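Local coordinates for sugar-binding transcriptional regulator, LACI family (Escherichia coli K12, PDB 3DBI), which represses the cryptic asc operon as a DNA-binding transcription factor of the LacI family, at residues Q62-V67 with A122-P127; E107-I112 with R128-D133; N250-I255 with D278-A283; S292-V297 with K326-D331. One frame throughout, in Å; residues are numbered along the deposited sequence. Where two conformers were deposited one is given.

In the fold
The four contacts follow the two lobes of a periplasmic-binding-protein-like core. Contact 1 joins neighbouring strands of the five-stranded parallel sheet, and contact 2 ties helix 105-117 to the loop leaving it. Their centres lie about 12 Å apart, and they touch where that helix packs on strand 122-125; helix 105-117, strand 122-125 and helix 132-141 follow each other in the chain. Their segments alternate, and both touch a phosphate ion. Contacts 3 and 4 come later, in series, centres about 10 Å apart: contact 4 edges the mixed sheet and contact 3 lies beside it, linked through Asp-251 with Ser-292. The two pairs, about 28 to 30 Å apart between centres, belong to different lobes.

Contact 1: Q62-V67 with A122-P127; sequences QTLGLV and AIMIYP. With PO4 (phosphate ion), chain D.
Val-67 and Ile-125 lie side by side, with CD1 of Ile-125 3.9 Å from CG1 of Val-67. The side chains of Val-67 and Ile-123 cross, CG2 of one 4.1 Å from CG2 of the other, and helix 105-117 covers this face. On the face of Leu-64, Leu-66 and Met-124, the side chain of Met-124 (present as selenomethionine) runs straight through chi2 (-178°), which carries its SE to 3.9 Å from Leu-64 CD2; helices 77-91 and 297-313 pack over it. Between the two layers runs the parallel pairing of strands 63-68 and 122-125. Gly-65 N gives to Ala-122 O at 2.7 Å, and Gly-65 O takes Met-124 N. Val-67 N meets Met-124 O at 3.1 Å, almost straight at 171°. Where the strands part, a water gives to Val-67 O at 2.6 Å and accepts from Tyr-126 N. Beyond it, Tyr-126 carries its OH to O1 of the phosphate, 2.7 Å away in a weak bond, beside Arg-128 and Arg-151. A phenylalanine here would probably leave that phosphate oxygen without its phenol partner, and Asn-150 without its weak bond to the hydroxyl. The contact thus grades from a buried apolar sheet interior to an anion site at the strand's C-terminal end; the phosphate, probably from the crystallisation liquor, sits in a place consistent with the cleft where LacI-family proteins bind small effectors.

Contact 2: E107-I112 with R128-D133; sequences EERQAI and RFLSVD. With PO4 (phosphate ion), chain D.
Glu-108 sets its CG anti to the carbonyl carbon (chi1 -78°) and runs extended from there, which carries its carboxylate off helix 105-117 into the backbone of 128-130; Leu-130 answers with CG anti to its own backbone N (chi1 -171°), turning the isobutyl group back against the helix. Three consecutive amides converge on the carboxylate. Leu-130 N reaches OE1 of Glu-108 at 2.9 Å, in a nearly straight bond, and Phe-129 N reaches the same OE1 at 3.3 Å; both come from one face, well above the carboxylate plane. Arg-128 N uses the syn lone pair of Glu-108 OE2 at 3.1 Å, while a further bond from Phe-129 N to OE2 is weak. Below these, the side chains of Leu-130 and Ile-112 cross, CD2 of the leucine 3.8 Å from CD1 of the isoleucine, and Ile-135 of the next helix touches the same leucine. Were Glu-108 an alanine, the three amides would probably be left without their acceptor and the loop free to shift. The side chain of Arg-128 folds at chi2 and chi3, its CG resting over one face of the Phe-129 ring toward the rim. Its guanidinium then presents an edge to the phosphate, NH2 2.6 Å from O1 and NH1 2.8 Å from O3. Arg-109 turns its own end to Glu-134. A largely buried carboxylate gripped by backbone N-H groups thus holds the loop whose arginine faces the anion, and the negative charge is likely to be eased by those amides.

Contact 3: N250-I255 with D278-A283; sequences NDDMAI and DDIAIA
The side chains of Asp-251 and Ile-280 pass each other head to tail, joining the first turn of helix 251-263, N-capped by Asn-250, to the loop that leaves strand 273-277 in the C-terminal lobe of the periplasmic-binding-protein-like fold. OD2 of Asp-251 accepts from Ile-280 N at 2.9 Å, met nearly along the C-O axis and almost straight (166°). The other oxygen, OD1, is held from outside by the hydroxyl of Ser-292, which also takes Asp-279 N, so both ends of the carboxylate are fixed and its rotation is pinned. Ile-280 places CG1 between the backbone N and the carbonyl carbon (chi1 59°), which lays that methylene 3.5 Å from OD2 of Asp-251 and sends CD1 on toward the helix. There it meets CD1 of Ile-255 tip to tip at 4.1 Å. Ile-282 lies in the type I turn from Ile-280 to Ala-283; its side chain crosses that of Ile-255 at about a right angle, CG2 3.9 Å from Ile-255 CD1. Ile-255 and Ile-282 also pack against Ile-282 and Ile-255 of the second subunit, so this apolar patch belongs to the dimer interface as well. Asp-278 approaches the helix start from the other end of the loop, its OD2 3.8 Å from CB of Asn-250. That oxygen reaches the helix through a water, which gives to Asp-278 OD2 at 2.9 Å and accepts from Asp-252 N at 2.9 Å.

Contact 4: S292-V297 with K326-D331; sequences SVKIPV and KLIRRD
Ser-292 and Ile-328 pair antiparallel in a sheet whose other neighbouring strands all run parallel, and the pairing is strongly twisted: the short segments 292-294 and 326-328 make an angle of 134°. Four backbone bonds hold it. Ile-328 N gives to Ser-292 O at 2.8 Å and Lys-294 N to Lys-326 O at 2.9 Å, while the return bonds, Ser-292 N to Ile-328 O and Lys-326 N to Lys-294 O, are both longer at 3.3 Å. Between these hydrogen-bonded pairs, Val-293 and Leu-327 form a non-hydrogen-bonded one, and their side chains cross at about a right angle with CG2 of the valine 4.2 Å from CD1 of the leucine. Helix 165-178 covers that face. On the other, Ile-328 and Lys-294 lie side by side, with CD1 of Ile-328 3.9 Å from CB of Lys-294. The lysine stays extended, CG anti to its backbone N (chi1 -177°), until a bend at chi4; its NZ makes a long, weak ion pair with Asp-279. The guanidinium of Arg-330 lies beside CB of Ser-292, with NH1 in a salt bridge to Asp-279 whose modelled length is too short to trust. Strand 326-328, outermost in this chain, is therefore held by main-chain bonds, with an apolar face toward helix 165-178, while the face of Lys-294 and Ile-328 turns basic groups toward the loop of contact 3, where Lys-294 and Arg-330 probably offset the charge of Asp-279.

Contact 1: Q62-V67 with A122-P127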
loop_
_atom_site.group_PDB
_atom_site.type_symbol
_atom_site.label_atom_id
_atom_site.label_comp_id
_atom_site.label_asym_id
_atom_site.label_seq_id
_atom_site.Cartn_x
_atom_site.Cartn_y
_atom_site.Cartn_z
ATOM N N GLN A 62 -17.470 26.453 -1.133
ATOM C CA GLN A 62 -17.573 25.158 -1.824
ATOM C C GLN A 62 -16.202 24.483 -1.931
ATOM O O GLN A 62 -15.702 24.211 -3.024
ATOM C CB GLN A 62 -18.290 25.287 -3.181
ATOM C CG GLN A 62 -19.708 25.862 -3.102
ATOM C CD GLN A 62 -20.734 24.860 -2.583
ATOM O OE1 GLN A 62 -21.402 24.183 -3.367
ATOM N NE2 GLN A 62 -20.862 24.762 -1.262
ATOM N N THR A 63 -15.603 24.232 -0.770
ATOM C CA THR A 63 -14.233 23.743 -0.676
ATOM C C THR A 63 -14.100 22.736 0.454
ATOM O O THR A 63 -14.627 22.940 1.550
ATOM C CB THR A 63 -13.238 24.903 -0.437
ATOM O OG1 THR A 63 -13.437 25.920 -1.424
ATOM C CG2 THR A 63 -11.806 24.431 -0.541
ATOM N N LEU A 64 -13.386 21.653 0.173
ATOM C CA LEU A 64 -13.153 20.594 1.133
ATOM C C LEU A 64 -11.665 20.482 1.390
ATOM O O LEU A 64 -10.864 20.614 0.471
ATOM C CB LEU A 64 -13.666 19.286 0.561
ATOM C CG LEU A 64 -14.442 18.396 1.515
ATOM C CD1 LEU A 64 -15.735 18.047 0.829
ATOM C CD2 LEU A 64 -13.646 17.153 1.904
ATOM N N GLY A 65 -11.294 20.233 2.639
ATOM C CA GLY A 65 -9.889 20.154 3.020
ATOM C C GLY A 65 -9.484 18.772 3.483
ATOM O O GLY A 65 -10.260 18.061 4.126
ATOM N N LEU A 66 -8.263 18.386 3.143
ATOM C CA LEU A 66 -7.712 17.125 3.608
ATOM C C LEU A 66 -6.255 17.325 4.013
ATOM O O LEU A 66 -5.466 17.905 3.260
ATOM C CB LEU A 66 -7.858 16.040 2.541
ATOM C CG LEU A 66 -7.179 14.680 2.745
ATOM C CD1 LEU A 66 -7.739 13.952 3.953
ATOM C CD2 LEU A 66 -7.340 13.820 1.502
ATOM N N VAL A 67 -5.924 16.874 5.221
ATOM C CA VAL A 67 -4.559 16.934 5.717
ATOM C C VAL A 67 -3.825 15.650 5.338
ATOM O O VAL A 67 -4.230 14.558 5.734
ATOM C CB VAL A 67 -4.506 17.126 7.258
ATOM C CG1 VAL A 67 -3.064 17.084 7.757
ATOM C CG2 VAL A 67 -5.172 18.440 7.666
ATOM N N ALA A 122 -15.002 22.280 5.282
ATOM C CA ALA A 122 -14.743 21.110 6.123
ATOM C C ALA A 122 -13.312 20.581 5.943
ATOM O O ALA A 122 -12.687 20.787 4.903
ATOM C CB ALA A 122 -15.746 20.022 5.813
ATOM N N ILE A 123 -12.808 19.894 6.964
ATOM C CA ILE A 123 -11.450 19.360 6.959
ATOM C C ILE A 123 -11.486 17.923 7.470
ATOM O O ILE A 123 -12.168 17.627 8.446
ATOM C CB ILE A 123 -10.507 20.227 7.836
ATOM C CG1 ILE A 123 -10.298 21.596 7.195
ATOM C CG2 ILE A 123 -9.144 19.550 8.057
ATOM C CD1 ILE A 123 -10.026 22.676 8.188
HETATM N N MSE A 124 -10.767 17.028 6.797
HETATM C CA MSE A 124 -10.667 15.644 7.239
HETATM C C MSE A 124 -9.215 15.318 7.523
HETATM O O MSE A 124 -8.321 15.759 6.793
HETATM C CB MSE A 124 -11.217 14.693 6.177
HETATM C CG MSE A 124 -12.353 15.272 5.351
HETATM SE SE MSE A 124 -13.003 13.987 4.093
HETATM C CE MSE A 124 -13.993 12.908 5.391
ATOM N N ILE A 125 -8.986 14.538 8.576
ATOM C CA ILE A 125 -7.638 14.196 9.011
ATOM C C ILE A 125 -7.593 12.811 9.680
ATOM O O ILE A 125 -8.517 12.425 10.390
ATOM C CB ILE A 125 -7.048 15.316 9.943
ATOM C CG1 ILE A 125 -5.620 14.989 10.395
ATOM C CG2 ILE A 125 -7.977 15.599 11.142
ATOM C CD1 ILE A 125 -4.877 16.155 11.058
ATOM N N TYR A 126 -6.535 12.060 9.386
ATOM C CA TYR A 126 -6.128 10.907 10.176
ATOM C C TYR A 126 -4.802 11.303 10.835
ATOM O O TYR A 126 -3.743 11.181 10.233
ATOM C CB TYR A 126 -6.005 9.661 9.287
ATOM C CG TYR A 126 -5.375 8.424 9.916
ATOM C CD1 TYR A 126 -5.419 8.191 11.298
ATOM C CD2 TYR A 126 -4.754 7.466 9.113
ATOM C CE1 TYR A 126 -4.831 7.042 11.862
ATOM C CE2 TYR A 126 -4.179 6.320 9.657
ATOM C CZ TYR A 126 -4.218 6.110 11.030
ATOM O OH TYR A 126 -3.647 4.968 11.561
ATOM N N PRO A 127 -4.869 11.804 12.079
ATOM C CA PRO A 127 -3.705 12.358 12.770
ATOM C C PRO A 127 -2.733 11.325 13.344
ATOM O O PRO A 127 -3.135 10.422 14.081
ATOM C CB PRO A 127 -4.333 13.188 13.889
ATOM C CG PRO A 127 -5.635 12.540 14.157
ATOM C CD PRO A 127 -6.095 11.894 12.891
HETATM P P PO4 D . -2.009 4.418 14.656
HETATM O O1 PO4 D . -2.196 5.593 13.725
HETATM O O2 PO4 D . -2.345 3.138 13.936
HETATM O O3 PO4 D . -0.570 4.350 15.101
HETATM O O4 PO4 D . -2.926 4.591 15.843
HETATM O O HOH W 1 -4.742 12.582 7.383
#

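Contact 2: E107-I112 with R128-D133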
loop_
_atom_site.group_PDB
_atom_site.type_symbol
_atom_site.label_atom_id
_atom_site.label_comp_id
_atom_site.label_asym_id
_atom_site.label_seq_id
_atom_site.Cartn_x
_atom_site.Cartn_y
_atom_site.Cartn_z
ATOM N N GLU A 107 2.964 20.815 13.333
ATOM C CA GLU A 107 2.840 20.881 11.875
ATOM C C GLU A 107 1.470 20.383 11.392
ATOM O O GLU A 107 0.926 20.912 10.418
ATOM C CB GLU A 107 3.988 20.124 11.204
ATOM C CG GLU A 107 5.328 20.868 11.275
ATOM C CD GLU A 107 6.520 19.975 10.998
ATOM O OE1 GLU A 107 6.535 18.832 11.503
ATOM O OE2 GLU A 107 7.441 20.422 10.278
ATOM N N GLU A 108 0.915 19.395 12.097
ATOM C CA GLU A 108 -0.428 18.887 11.818
ATOM C C GLU A 108 -1.502 19.905 12.176
ATOM O O GLU A 108 -2.508 20.028 11.471
ATOM C CB GLU A 108 -0.687 17.549 12.530
ATOM C CG GLU A 108 -0.036 16.346 11.825
ATOM C CD GLU A 108 -0.467 14.983 12.381
ATOM O OE1 GLU A 108 -1.179 14.932 13.407
ATOM O OE2 GLU A 108 -0.088 13.950 11.776
ATOM N N ARG A 109 -1.274 20.636 13.263
ATOM C CA ARG A 109 -2.135 21.745 13.663
ATOM C C ARG A 109 -2.073 22.903 12.673
ATOM O O ARG A 109 -3.103 23.522 12.373
ATOM C CB ARG A 109 -1.752 22.247 15.057
ATOM C CG ARG A 109 -2.704 23.301 15.594
ATOM C CD ARG A 109 -2.232 23.922 16.884
ATOM N NE ARG A 109 -3.384 24.261 17.714
ATOM C CZ ARG A 109 -3.809 23.542 18.751
ATOM N NH1 ARG A 109 -3.166 22.444 19.127
ATOM N NH2 ARG A 109 -4.880 23.935 19.423
ATOM N N GLN A 110 -0.864 23.195 12.184
ATOM C CA GLN A 110 -0.644 24.259 11.198
ATOM C C GLN A 110 -1.392 23.967 9.897
ATOM O O GLN A 110 -1.994 24.867 9.311
ATOM C CB GLN A 110 0.857 24.468 10.937
ATOM C CG GLN A 110 1.548 25.327 11.998
ATOM C CD GLN A 110 3.073 25.214 12.000
ATOM O OE1 GLN A 110 3.696 24.819 11.011
ATOM N NE2 GLN A 110 3.677 25.574 13.126
ATOM N N ALA A 111 -1.376 22.698 9.484
ATOM C CA ALA A 111 -2.072 22.259 8.274
ATOM C C ALA A 111 -3.587 22.454 8.394
ATOM O O ALA A 111 -4.231 22.944 7.458
ATOM C CB ALA A 111 -1.725 20.815 7.946
ATOM N N ILE A 112 -4.137 22.101 9.555
ATOM C CA ILE A 112 -5.553 22.358 9.855
ATOM C C ILE A 112 -5.851 23.857 9.815
ATOM O O ILE A 112 -6.814 24.292 9.179
ATOM C CB ILE A 112 -5.978 21.757 11.222
ATOM C CG1 ILE A 112 -5.913 20.231 11.170
ATOM C CG2 ILE A 112 -7.388 22.175 11.580
ATOM C CD1 ILE A 112 -6.172 19.543 12.492
ATOM N N ARG A 128 -1.459 11.478 13.001
ATOM C CA ARG A 128 -0.398 10.616 13.513
ATOM C C ARG A 128 0.155 11.172 14.840
ATOM O O ARG A 128 0.368 10.418 15.793
ATOM C CB ARG A 128 0.687 10.418 12.426
ATOM C CG ARG A 128 2.128 10.067 12.870
ATOM C CD ARG A 128 2.333 8.688 13.498
ATOM N NE ARG A 128 1.624 7.638 12.779
ATOM C CZ ARG A 128 0.676 6.867 13.307
ATOM N NH1 ARG A 128 0.315 6.996 14.589
ATOM N NH2 ARG A 128 0.093 5.950 12.544
ATOM N N PHE A 129 0.357 12.487 14.909
ATOM C CA PHE A 129 0.962 13.108 16.093
ATOM C C PHE A 129 -0.048 13.868 16.960
ATOM O O PHE A 129 -0.022 13.757 18.186
ATOM C CB PHE A 129 2.108 14.043 15.693
ATOM C CG PHE A 129 3.273 13.353 15.028
ATOM C CD1 PHE A 129 4.278 12.753 15.792
ATOM C CD2 PHE A 129 3.385 13.334 13.634
ATOM C CE1 PHE A 129 5.370 12.125 15.177
ATOM C CE2 PHE A 129 4.467 12.701 13.006
ATOM C CZ PHE A 129 5.462 12.097 13.779
ATOM N N LEU A 130 -0.937 14.628 16.321
ATOM C CA LEU A 130 -1.832 15.551 17.027
ATOM C C LEU A 130 -2.849 14.856 17.925
ATOM O O LEU A 130 -3.594 13.983 17.487
ATOM C CB LEU A 130 -2.542 16.480 16.038
ATOM C CG LEU A 130 -3.369 17.667 16.547
ATOM C CD1 LEU A 130 -2.574 18.547 17.501
ATOM C CD2 LEU A 130 -3.846 18.479 15.357
ATOM N N SER A 131 -2.856 15.268 19.187
ATOM C CA SER A 131 -3.686 14.678 20.231
ATOM C C SER A 131 -5.161 14.860 19.969
ATOM O O SER A 131 -5.595 15.874 19.413
ATOM C CB SER A 131 -3.335 15.293 21.595
ATOM O OG SER A 131 -4.486 15.483 22.416
ATOM N N VAL A 132 -5.926 13.873 20.411
ATOM C CA VAL A 132 -7.376 13.898 20.335
ATOM C C VAL A 132 -7.972 15.069 21.132
ATOM O O VAL A 132 -8.920 15.711 20.675
ATOM C CB VAL A 132 -7.942 12.492 20.722
ATOM C CG1 VAL A 132 -8.944 12.526 21.866
ATOM C CG2 VAL A 132 -8.471 11.765 19.493
ATOM N N ASP A 133 -7.381 15.378 22.286
ATOM C CA ASP A 133 -7.848 16.489 23.122
ATOM C C ASP A 133 -7.606 17.849 22.478
ATOM O O ASP A 133 -8.438 18.749 22.601
ATOM C CB ASP A 133 -7.201 16.440 24.508
ATOM C CG ASP A 133 -7.699 15.273 25.347
ATOM O OD1 ASP A 133 -8.887 14.897 25.213
ATOM O OD2 ASP A 133 -6.900 14.733 26.149
HETATM P P PO4 D . -2.009 4.418 14.656
HETATM O O1 PO4 D . -2.196 5.593 13.725
HETATM O O2 PO4 D . -2.345 3.138 13.936
HETATM O O3 PO4 D . -0.570 4.350 15.101
HETATM O O4 PO4 D . -2.926 4.591 15.843
#

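Contact 3: N250-I255 with D278-A283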
loop_
_atom_site.group_PDB
_atom_site.type_symbol
_atom_site.label_atom_id
_atom_site.label_comp_id
_atom_site.label_asym_id
_atom_site.label_seq_id
_atom_site.Cartn_x
_atom_site.Cartn_y
_atom_site.Cartn_z
ATOM N N ASN A 250 0.374 -6.433 13.503
ATOM C CA ASN A 250 -0.076 -6.407 12.103
ATOM C C ASN A 250 0.403 -7.608 11.271
ATOM O O ASN A 250 1.226 -8.394 11.731
ATOM C CB ASN A 250 0.189 -5.046 11.419
ATOM C CG ASN A 250 1.649 -4.830 11.017
ATOM O OD1 ASN A 250 2.511 -5.689 11.189
ATOM N ND2 ASN A 250 1.918 -3.657 10.454
ATOM N N ASP A 251 -0.124 -7.737 10.056
ATOM C CA ASP A 251 0.228 -8.829 9.152
ATOM C C ASP A 251 1.693 -8.830 8.727
ATOM O O ASP A 251 2.311 -9.896 8.662
ATOM C CB ASP A 251 -0.681 -8.818 7.917
ATOM C CG ASP A 251 -2.089 -9.296 8.225
ATOM O OD1 ASP A 251 -2.332 -9.731 9.371
ATOM O OD2 ASP A 251 -2.953 -9.240 7.326
ATOM N N ASP A 252 2.235 -7.646 8.438
ATOM C CA ASP A 252 3.656 -7.496 8.091
ATOM C C ASP A 252 4.567 -8.082 9.159
ATOM O O ASP A 252 5.498 -8.824 8.839
ATOM C CB ASP A 252 4.017 -6.030 7.857
ATOM C CG ASP A 252 3.524 -5.508 6.514
ATOM O OD1 ASP A 252 2.564 -6.072 5.951
ATOM O OD2 ASP A 252 4.101 -4.515 6.023
HETATM N N MSE A 253 4.268 -7.779 10.424
HETATM C CA MSE A 253 5.029 -8.320 11.547
HETATM C C MSE A 253 4.842 -9.822 11.662
HETATM O O MSE A 253 5.803 -10.544 11.956
HETATM C CB MSE A 253 4.655 -7.634 12.860
HETATM C CG MSE A 253 5.223 -6.239 12.980
HETATM SE SE MSE A 253 5.100 -5.595 14.772
HETATM C CE MSE A 253 3.288 -5.065 14.791
ATOM N N ALA A 254 3.616 -10.282 11.410
ATOM C CA ALA A 254 3.290 -11.710 11.448
ATOM C C ALA A 254 4.078 -12.527 10.424
ATOM O O ALA A 254 4.524 -13.633 10.717
ATOM C CB ALA A 254 1.796 -11.917 11.256
ATOM N N ILE A 255 4.252 -11.970 9.231
ATOM C CA ILE A 255 4.963 -12.653 8.172
ATOM C C ILE A 255 6.439 -12.709 8.542
ATOM O O ILE A 255 7.086 -13.750 8.384
ATOM C CB ILE A 255 4.716 -11.980 6.798
ATOM C CG1 ILE A 255 3.288 -12.286 6.320
ATOM C CG2 ILE A 255 5.729 -12.452 5.760
ATOM C CD1 ILE A 255 2.727 -11.332 5.265
ATOM N N ASP A 278 -5.049 -6.686 10.001
ATOM C CA ASP A 278 -5.102 -5.971 8.688
ATOM C C ASP A 278 -5.820 -6.757 7.589
ATOM O O ASP A 278 -6.511 -6.158 6.757
ATOM C CB ASP A 278 -3.735 -5.489 8.150
ATOM C CG ASP A 278 -3.177 -4.292 8.914
ATOM O OD1 ASP A 278 -3.868 -3.759 9.807
ATOM O OD2 ASP A 278 -2.029 -3.899 8.619
ATOM N N ASP A 279 -5.648 -8.080 7.590
ATOM C CA ASP A 279 -6.179 -8.959 6.540
ATOM C C ASP A 279 -5.733 -8.503 5.139
ATOM O O ASP A 279 -6.564 -8.253 4.263
ATOM C CB ASP A 279 -7.711 -9.085 6.649
ATOM C CG ASP A 279 -8.287 -10.166 5.745
ATOM O OD1 ASP A 279 -7.674 -11.244 5.616
ATOM O OD2 ASP A 279 -9.362 -9.926 5.155
ATOM N N ILE A 280 -4.419 -8.382 4.944
ATOM C CA ILE A 280 -3.883 -7.931 3.658
ATOM C C ILE A 280 -4.115 -8.992 2.585
ATOM O O ILE A 280 -4.309 -10.169 2.903
ATOM C CB ILE A 280 -2.375 -7.529 3.729
ATOM C CG1 ILE A 280 -1.505 -8.702 4.205
ATOM C CG2 ILE A 280 -2.192 -6.275 4.583
ATOM C CD1 ILE A 280 0.002 -8.443 4.099
ATOM N N ALA A 281 -4.087 -8.570 1.324
ATOM C CA ALA A 281 -4.406 -9.438 0.183
ATOM C C ALA A 281 -3.452 -10.630 0.041
ATOM O O ALA A 281 -3.801 -11.655 -0.529
ATOM C CB ALA A 281 -4.437 -8.607 -1.106
ATOM N N ILE A 282 -2.256 -10.481 0.595
ATOM C CA ILE A 282 -1.213 -11.495 0.576
ATOM C C ILE A 282 -1.510 -12.650 1.550
ATOM O O ILE A 282 -1.060 -13.780 1.338
ATOM C CB ILE A 282 0.182 -10.795 0.820
ATOM C CG1 ILE A 282 0.845 -10.429 -0.513
ATOM C CG2 ILE A 282 1.119 -11.578 1.728
ATOM C CD1 ILE A 282 0.792 -11.527 -1.552
ATOM N N ALA A 283 -2.299 -12.373 2.586
ATOM C CA ALA A 283 -2.472 -13.303 3.709
ATOM C C ALA A 283 -2.847 -14.770 3.391
ATOM O O ALA A 283 -2.231 -15.683 3.962
ATOM C CB ALA A 283 -3.408 -12.716 4.773
HETATM O O HOH W 2 0.301 -5.580 7.953
#

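Contact 4: S292-V297 with K326-D331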
loop_
_atom_site.group_PDB
_atom_site.type_symbol
_atom_site.label_atom_id
_atom_site.label_comp_id
_atom_site.label_asym_id
_atom_site.label_seq_id
_atom_site.Cartn_x
_atom_site.Cartn_y
_atom_site.Cartn_z
ATOM N N SER A 292 -5.844 -13.622 10.195
ATOM C CA SER A 292 -5.715 -12.199 10.457
ATOM C C SER A 292 -7.038 -11.578 10.842
ATOM O O SER A 292 -8.099 -12.076 10.474
ATOM C CB SER A 292 -5.146 -11.479 9.233
ATOM O OG SER A 292 -4.937 -10.110 9.518
ATOM N N VAL A 293 -6.957 -10.478 11.579
ATOM C CA VAL A 293 -8.131 -9.702 11.946
ATOM C C VAL A 293 -8.456 -8.678 10.846
ATOM O O VAL A 293 -7.612 -7.857 10.484
ATOM C CB VAL A 293 -7.909 -8.988 13.294
ATOM C CG1 VAL A 293 -9.035 -8.031 13.585
ATOM C CG2 VAL A 293 -7.771 -10.001 14.417
ATOM N N LYS A 294 -9.671 -8.748 10.309
ATOM C CA LYS A 294 -10.109 -7.804 9.300
ATOM C C LYS A 294 -10.741 -6.593 9.973
ATOM O O LYS A 294 -11.686 -6.729 10.752
ATOM C CB LYS A 294 -11.100 -8.457 8.327
ATOM C CG LYS A 294 -11.553 -7.535 7.189
ATOM C CD LYS A 294 -12.388 -8.276 6.145
ATOM C CE LYS A 294 -12.510 -7.462 4.860
ATOM N NZ LYS A 294 -11.174 -7.199 4.229
ATOM N N ILE A 295 -10.208 -5.416 9.663
ATOM C CA ILE A 295 -10.771 -4.146 10.109
ATOM C C ILE A 295 -11.688 -3.608 9.005
ATOM O O ILE A 295 -11.294 -3.577 7.846
ATOM C CB ILE A 295 -9.639 -3.122 10.427
ATOM C CG1 ILE A 295 -8.570 -3.734 11.348
ATOM C CG2 ILE A 295 -10.197 -1.822 11.028
ATOM C CD1 ILE A 295 -9.056 -4.096 12.776
ATOM N N PRO A 296 -12.920 -3.192 9.352
ATOM C CA PRO A 296 -13.824 -2.675 8.319
ATOM C C PRO A 296 -13.516 -1.226 7.923
ATOM O O PRO A 296 -14.281 -0.316 8.241
ATOM C CB PRO A 296 -15.204 -2.789 8.978
ATOM C CG PRO A 296 -14.934 -2.660 10.425
ATOM C CD PRO A 296 -13.551 -3.192 10.686
ATOM N N VAL A 297 -12.410 -1.037 7.210
ATOM C CA VAL A 297 -11.902 0.292 6.867
ATOM C C VAL A 297 -12.848 1.016 5.917
ATOM O O VAL A 297 -13.176 2.178 6.145
ATOM C CB VAL A 297 -10.458 0.214 6.290
ATOM C CG1 VAL A 297 -9.899 1.598 5.988
ATOM C CG2 VAL A 297 -9.536 -0.510 7.263
ATOM N N LYS A 326 -13.027 -8.512 13.121
ATOM C CA LYS A 326 -13.113 -9.903 13.511
ATOM C C LYS A 326 -12.002 -10.759 12.904
ATOM O O LYS A 326 -11.507 -10.504 11.801
ATOM C CB LYS A 326 -14.523 -10.481 13.279
ATOM C CG LYS A 326 -14.780 -11.172 11.954
ATOM C CD LYS A 326 -15.986 -12.107 12.086
ATOM C CE LYS A 326 -15.949 -13.234 11.063
ATOM N NZ LYS A 326 -16.150 -12.738 9.670
ATOM N N LEU A 327 -11.605 -11.761 13.671
ATOM C CA LEU A 327 -10.573 -12.681 13.262
ATOM C C LEU A 327 -11.085 -13.620 12.174
ATOM O O LEU A 327 -12.133 -14.255 12.325
ATOM C CB LEU A 327 -10.076 -13.464 14.474
ATOM C CG LEU A 327 -9.064 -14.591 14.260
ATOM C CD1 LEU A 327 -7.754 -14.084 13.646
ATOM C CD2 LEU A 327 -8.803 -15.300 15.582
ATOM N N ILE A 328 -10.349 -13.670 11.068
ATOM C CA ILE A 328 -10.585 -14.658 10.033
ATOM C C ILE A 328 -9.615 -15.813 10.281
ATOM O O ILE A 328 -8.393 -15.648 10.164
ATOM C CB ILE A 328 -10.458 -14.053 8.602
ATOM C CG1 ILE A 328 -11.477 -12.916 8.420
ATOM C CG2 ILE A 328 -10.654 -15.141 7.533
ATOM C CD1 ILE A 328 -11.360 -12.136 7.115
ATOM N N ARG A 329 -10.163 -16.957 10.644
ATOM C CA ARG A 329 -9.378 -18.133 10.899
ATOM C C ARG A 329 -8.884 -18.752 9.628
ATOM O O ARG A 329 -9.632 -19.007 8.722
ATOM C CB ARG A 329 -10.184 -19.153 11.656
ATOM C CG ARG A 329 -10.614 -18.716 13.003
ATOM C CD ARG A 329 -10.324 -19.782 14.037
ATOM N NE ARG A 329 -9.439 -20.842 13.544
ATOM C CZ ARG A 329 -9.255 -21.999 14.165
ATOM N NH1 ARG A 329 -9.888 -22.241 15.289
ATOM N NH2 ARG A 329 -8.447 -22.913 13.672
ATOM N N ARG A 330 -7.596 -18.990 9.581
ATOM C CA ARG A 330 -6.978 -19.646 8.431
ATOM C C ARG A 330 -6.011 -20.720 8.943
ATOM O O ARG A 330 -6.009 -21.019 10.145
ATOM C CB ARG A 330 -6.301 -18.617 7.505
ATOM C CG ARG A 330 -7.299 -17.721 6.763
ATOM C CD ARG A 330 -6.736 -17.079 5.499
ATOM N NE ARG A 330 -6.422 -15.670 5.705
ATOM C CZ ARG A 330 -7.223 -14.650 5.402
ATOM N NH1 ARG A 330 -6.821 -13.418 5.645
ATOM N NH2 ARG A 330 -8.410 -14.844 4.855
ATOM N N ASP A 331 -5.200 -21.287 8.049
ATOM C CA ASP A 331 -4.337 -22.433 8.378
ATOM C C ASP A 331 -3.291 -22.190 9.467
ATOM O O ASP A 331 -2.870 -23.135 10.139
ATOM C CB ASP A 331 -3.652 -22.975 7.122
ATOM C CG ASP A 331 -4.610 -23.707 6.203
ATOM O OD1 ASP A 331 -5.653 -24.205 6.683
ATOM O OD2 ASP A 331 -4.313 -23.783 4.992
#